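Side-chain contacts in AmbC (Sorangium cellulosum, PDB 5O15), which is a bifunctional polyketide synthase domain that carries out both dehydration and heterocycle-forming cyclisation in ambruticin biosynthesis: residues A[43-48]-A[201-206]; A[60-65]-A[212-217]. All blocks are in the same frame, centred on the assembly; numbering follows the deposited sequence. Where two conformers were deposited one is given.

Contact 1 of 2, residues A[43-48]-A[201-206]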
loop_
_atom_site.group_PDB
_atom_site.type_symbol
_atom_site.label_atom_id
_atom_site.label_comp_id
_atom_site.label_asym_id
_atom_site.label_seq_id
_atom_site.Cartn_x
_atom_site.Cartn_y
_atom_site.Cartn_z
ATOM N N VAL A 43 16.640 7.313 -8.099
ATOM C CA VAL A 43 17.340 6.924 -9.316
ATOM C C VAL A 43 17.179 5.432 -9.556
ATOM O O VAL A 43 16.813 5.001 -10.653
ATOM C CB VAL A 43 18.824 7.327 -9.221
ATOM C CG1 VAL A 43 19.553 6.974 -10.503
ATOM C CG2 VAL A 43 18.964 8.818 -8.912
ATOM N N GLU A 44 17.431 4.613 -8.532
ATOM C CA GLU A 44 17.322 3.166 -8.706
ATOM C C GLU A 44 15.872 2.725 -8.808
ATOM O O GLU A 44 15.563 1.787 -9.553
ATOM C CB GLU A 44 18.004 2.442 -7.546
ATOM C CG GLU A 44 19.477 2.811 -7.322
ATOM C CD GLU A 44 20.015 2.365 -5.965
ATOM O OE1 GLU A 44 19.378 1.511 -5.304
ATOM O OE2 GLU A 44 21.075 2.885 -5.550
ATOM N N HIS A 45 14.977 3.412 -8.103
ATOM C CA HIS A 45 13.551 3.114 -8.066
ATOM C C HIS A 45 12.783 4.300 -8.618
ATOM O O HIS A 45 11.928 4.869 -7.936
ATOM C CB HIS A 45 13.115 2.767 -6.639
ATOM C CG HIS A 45 13.668 1.462 -6.199
ATOM N ND1 HIS A 45 13.056 0.261 -6.480
ATOM C CD2 HIS A 45 14.844 1.156 -5.605
ATOM C CE1 HIS A 45 13.813 -0.727 -6.050
ATOM N NE2 HIS A 45 14.913 -0.210 -5.528
ATOM N N ALA A 46 13.070 4.674 -9.862
ATOM C CA ALA A 46 12.428 5.834 -10.456
ATOM C C ALA A 46 10.919 5.671 -10.530
ATOM O O ALA A 46 10.206 6.676 -10.554
ATOM C CB ALA A 46 13.001 6.108 -11.850
ATOM N N TRP A 47 10.419 4.434 -10.548
ATOM C CA TRP A 47 8.981 4.208 -10.560
ATOM C C TRP A 47 8.243 4.939 -9.443
ATOM O O TRP A 47 7.066 5.277 -9.625
ATOM C CB TRP A 47 8.644 2.720 -10.525
ATOM C CG TRP A 47 9.098 1.982 -9.291
ATOM C CD1 TRP A 47 10.300 1.361 -9.091
ATOM C CD2 TRP A 47 8.342 1.763 -8.091
ATOM N NE1 TRP A 47 10.341 0.787 -7.838
ATOM C CE2 TRP A 47 9.145 1.010 -7.217
ATOM C CE3 TRP A 47 7.057 2.114 -7.684
ATOM C CZ2 TRP A 47 8.708 0.615 -5.985
ATOM C CZ3 TRP A 47 6.640 1.722 -6.430
ATOM C CH2 TRP A 47 7.468 0.988 -5.605
ATOM N N VAL A 48 8.873 5.152 -8.265
ATOM C CA VAL A 48 8.120 5.781 -7.186
ATOM C C VAL A 48 7.709 7.192 -7.569
ATOM O O VAL A 48 6.729 7.721 -7.038
ATOM C CB VAL A 48 8.889 5.769 -5.842
ATOM C CG1 VAL A 48 9.159 4.349 -5.423
ATOM C CG2 VAL A 48 10.179 6.579 -5.892
ATOM N N SER A 201 7.502 -4.372 -13.575
ATOM C CA SER A 201 7.220 -5.743 -13.175
ATOM C C SER A 201 8.486 -6.542 -12.906
ATOM O O SER A 201 8.444 -7.510 -12.135
ATOM C CB SER A 201 6.419 -6.424 -14.283
ATOM O OG SER A 201 7.162 -6.405 -15.498
ATOM N N GLU A 202 9.614 -6.148 -13.497
ATOM C CA GLU A 202 10.827 -6.950 -13.360
ATOM C C GLU A 202 11.348 -6.990 -11.930
ATOM O O GLU A 202 12.032 -7.950 -11.559
ATOM C CB GLU A 202 11.906 -6.428 -14.306
ATOM C CG GLU A 202 11.575 -6.648 -15.766
ATOM C CD GLU A 202 12.671 -6.159 -16.675
ATOM O OE1 GLU A 202 12.523 -6.273 -17.909
ATOM O OE2 GLU A 202 13.687 -5.662 -16.143
ATOM N N ARG A 203 11.046 -5.978 -11.119
ATOM C CA ARG A 203 11.483 -5.948 -9.731
ATOM C C ARG A 203 10.475 -6.570 -8.777
ATOM O O ARG A 203 10.759 -6.656 -7.583
ATOM C CB ARG A 203 11.743 -4.508 -9.280
ATOM C CG ARG A 203 13.042 -3.900 -9.765
ATOM C CD ARG A 203 13.312 -2.607 -9.019
ATOM N NE ARG A 203 13.423 -1.449 -9.908
ATOM C CZ ARG A 203 14.557 -0.821 -10.211
ATOM N NH1 ARG A 203 15.717 -1.218 -9.706
ATOM N NH2 ARG A 203 14.526 0.223 -11.025
ATOM N N ALA A 204 9.309 -7.001 -9.259
ATOM C CA ALA A 204 8.275 -7.481 -8.341
ATOM C C ALA A 204 8.817 -8.537 -7.389
ATOM O O ALA A 204 8.495 -8.535 -6.194
ATOM C CB ALA A 204 7.101 -8.046 -9.133
ATOM N N GLN A 205 9.648 -9.440 -7.899
ATOM C CA GLN A 205 10.167 -10.535 -7.093
ATOM C C GLN A 205 11.063 -10.079 -5.952
ATOM O O GLN A 205 11.333 -10.882 -5.057
ATOM C CB GLN A 205 10.930 -11.504 -7.999
ATOM C CG GLN A 205 12.023 -10.828 -8.824
ATOM C CD GLN A 205 12.642 -11.770 -9.836
ATOM O OE1 GLN A 205 12.765 -12.966 -9.586
ATOM N NE2 GLN A 205 13.011 -11.239 -10.995
ATOM N N ASP A 206 11.521 -8.820 -5.959
ATOM C CA ASP A 206 12.403 -8.311 -4.920
ATOM C C ASP A 206 11.637 -7.821 -3.696
ATOM O O ASP A 206 12.241 -7.642 -2.631
ATOM C CB ASP A 206 13.250 -7.156 -5.475
ATOM C CG ASP A 206 14.133 -7.560 -6.658
ATOM O OD1 ASP A 206 14.501 -8.746 -6.797
ATOM O OD2 ASP A 206 14.466 -6.662 -7.458
HETATM O O HOH W 1 11.899 2.199 -11.956
#
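Arg203, in the loop between strand 189-195 and helix 211-225, lays the end of its side chain against His45, in the loop after strand 34-41, mostly by van der Waals packing. Arg203 CD sits 3.5 Å from His45 CE1, while NH1 lies over one face of the imidazole, offset toward the rim. The two planes are 39° apart, too far from parallel for a flat stack. A bend at chi3 (-121°) swings the guanidinium toward 43-48, where Arg203 NE comes within 4.3 Å of Trp47 CD1. This is one of two conformers of Arg203, and its 2.4 Å approach from NH2 to Glu44 O is too short and badly angled to be trusted.

The clear polar bond lies within 43-48. Trp47 NE1 donates to His45 ND1 at 3.1 Å (151°), exactly in the imidazole plane, which ties the two rings together; Trp21 meets His45 edge-to-face. A water accepts from Trp47 N at 3.0 Å; its weak second leg, to Arg203 NH2, depends on this conformer.

With ND1 used as an acceptor, His45 is probably neutral with its proton on NE2. A neutral ring would avoid placing a second positive charge beside the Arg203 guanidinium.

Contact 2 of 2, residues A[60-65]-A[212-217]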
loop_
_atom_site.group_PDB
_atom_site.type_symbol
_atom_site.label_atom_id
_atom_site.label_comp_id
_atom_site.label_asym_id
_atom_site.label_seq_id
_atom_site.Cartn_x
_atom_site.Cartn_y
_atom_site.Cartn_z
ATOM N N PRO A 60 3.995 6.183 -2.255
ATOM C CA PRO A 60 2.676 5.609 -1.950
ATOM C C PRO A 60 2.622 5.057 -0.538
ATOM O O PRO A 60 3.570 4.433 -0.071
ATOM C CB PRO A 60 2.520 4.486 -2.982
ATOM C CG PRO A 60 3.895 4.139 -3.360
ATOM C CD PRO A 60 4.679 5.428 -3.308
ATOM N N GLY A 61 1.486 5.248 0.140
ATOM C CA GLY A 61 1.319 4.676 1.469
ATOM C C GLY A 61 1.445 3.161 1.517
ATOM O O GLY A 61 1.814 2.592 2.559
ATOM N N THR A 62 1.173 2.491 0.377
ATOM C CA THR A 62 1.413 1.052 0.316
ATOM C C THR A 62 2.882 0.702 0.479
ATOM O O THR A 62 3.195 -0.444 0.821
ATOM C CB THR A 62 0.909 0.479 -1.004
ATOM O OG1 THR A 62 1.539 1.200 -2.057
ATOM C CG2 THR A 62 -0.605 0.573 -1.137
ATOM N N ALA A 63 3.787 1.651 0.260
ATOM C CA ALA A 63 5.187 1.387 0.558
ATOM C C ALA A 63 5.441 1.288 2.066
ATOM O O ALA A 63 6.310 0.520 2.498
ATOM C CB ALA A 63 6.082 2.471 -0.010
ATOM N N PHE A 64 4.679 2.021 2.888
ATOM C CA PHE A 64 4.803 1.876 4.340
ATOM C C PHE A 64 4.266 0.527 4.768
ATOM O O PHE A 64 4.823 -0.103 5.662
ATOM C CB PHE A 64 4.077 3.011 5.066
ATOM C CG PHE A 64 4.551 4.367 4.706
ATOM C CD1 PHE A 64 5.891 4.699 4.711
ATOM C CD2 PHE A 64 3.638 5.327 4.317
ATOM C CE1 PHE A 64 6.288 6.007 4.359
ATOM C CE2 PHE A 64 4.024 6.601 3.990
ATOM C CZ PHE A 64 5.330 6.924 3.949
ATOM N N VAL A 65 3.211 0.042 4.104
ATOM C CA VAL A 65 2.727 -1.304 4.359
ATOM C C VAL A 65 3.802 -2.334 4.044
ATOM O O VAL A 65 4.050 -3.259 4.824
ATOM C CB VAL A 65 1.414 -1.558 3.607
ATOM C CG1 VAL A 65 0.957 -2.973 3.801
ATOM C CG2 VAL A 65 0.332 -0.576 4.053
ATOM N N ALA A 212 3.436 -0.764 -5.852
ATOM C CA ALA A 212 2.582 -0.365 -6.965
ATOM C C ALA A 212 1.504 -1.402 -7.271
ATOM O O ALA A 212 0.454 -1.056 -7.807
ATOM C CB ALA A 212 3.417 -0.077 -8.215
ATOM N N LEU A 213 1.727 -2.651 -6.886
ATOM C CA LEU A 213 0.739 -3.692 -7.090
ATOM C C LEU A 213 -0.355 -3.621 -6.031
ATOM O O LEU A 213 -1.545 -3.663 -6.359
ATOM C CB LEU A 213 1.449 -5.045 -7.149
ATOM C CG LEU A 213 0.602 -6.255 -7.473
ATOM C CD1 LEU A 213 -0.104 -6.114 -8.828
ATOM C CD2 LEU A 213 1.461 -7.461 -7.478
ATOM N N LEU A 214 0.015 -3.421 -4.746
ATOM C CA LEU A 214 -1.029 -3.187 -3.764
ATOM C C LEU A 214 -1.775 -1.883 -4.072
ATOM O O LEU A 214 -3.000 -1.821 -3.934
ATOM C CB LEU A 214 -0.446 -3.196 -2.352
ATOM C CG LEU A 214 -1.480 -2.966 -1.245
ATOM C CD1 LEU A 214 -2.560 -4.058 -1.268
ATOM C CD2 LEU A 214 -0.801 -2.938 0.150
ATOM N N ASP A 215 -1.068 -0.855 -4.537
ATOM C CA ASP A 215 -1.750 0.386 -4.885
ATOM C C ASP A 215 -2.764 0.195 -6.012
ATOM O O ASP A 215 -3.784 0.893 -6.056
ATOM C CB ASP A 215 -0.753 1.469 -5.262
ATOM C CG ASP A 215 -1.407 2.815 -5.359
ATOM O OD1 ASP A 215 -1.671 3.421 -4.301
ATOM O OD2 ASP A 215 -1.673 3.285 -6.485
ATOM N N ALA A 216 -2.533 -0.776 -6.892
ATOM C CA ALA A 216 -3.494 -1.040 -7.963
ATOM C C ALA A 216 -4.839 -1.491 -7.422
ATOM O O ALA A 216 -5.874 -1.216 -8.036
ATOM C CB ALA A 216 -2.891 -2.032 -8.959
ATOM N N ALA A 217 -4.866 -2.193 -6.279
ATOM C CA ALA A 217 -6.151 -2.506 -5.680
ATOM C C ALA A 217 -6.893 -1.241 -5.273
ATOM O O ALA A 217 -8.123 -1.144 -5.429
ATOM C CB ALA A 217 -5.973 -3.440 -4.498
HETATM O O HOH W 2 -0.725 3.908 -1.638
#
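Thr62 and Asp215 stand where the two backbones come nearest, CA to CA 6.1 Å, and the axes of helix segments 61-65 and 212-217 pass 8.8 Å apart with their directions at 119°. Thr62 CG2 presses on Leu214 CG at 3.6 Å and lies 3.7 Å from Asp215 N. The threonine hydroxyl points to the start of the other helix, where OG1 donates to Pro211 O; with chi1 at 56° OG1 sits between backbone N and carbonyl carbon, and CG2 lies beside the N, turned to Leu214. One turn on, Val65 CG1 meets Leu214 CD2 at 4.1 Å, the two side chains crossing at about a right angle, and Trp242 of strand 236-247 also packs on Thr62, Val65 and Leu214.

The polar edge is bridged by water: it accepts from Thr62 N at 3.1 Å and donates to Asp215 OD1 at 2.9 Å. The other carboxylate oxygen, OD2, bonds Gln219 NE2, so both oxygens are held.

Pro60, which packs on His51, ends an HxxxGxxxxP sequence, and Asp215 with Gln219 fits DxxxQ. These are signatures of polyketide synthase dehydratases, whose active site forms where the two central helices of a double hotdog meet.

How the contacts relate
Contact 2 is the core of the pair, its centre about 2 Å from the centre of the chain, whereas the centre of contact 1 lies about 15 Å from that point and is only partly buried. Both join the first family region to the second, but contact 2 does so through two helices and contact 1 through loops and 3-10 turns. The chemistry follows the place: aliphatic side chains, a threonine methyl and an ordered water-carboxylate link inside, an arginine modelled in two conformers, packed against an imidazole, outside. The two meet directly. Trp47 of 43-48 packs on 212-217, its CZ3 4.1 Å from Ala212 N, and also touches Pro211 and His210, so the outer loop backs onto the start of helix 211-225.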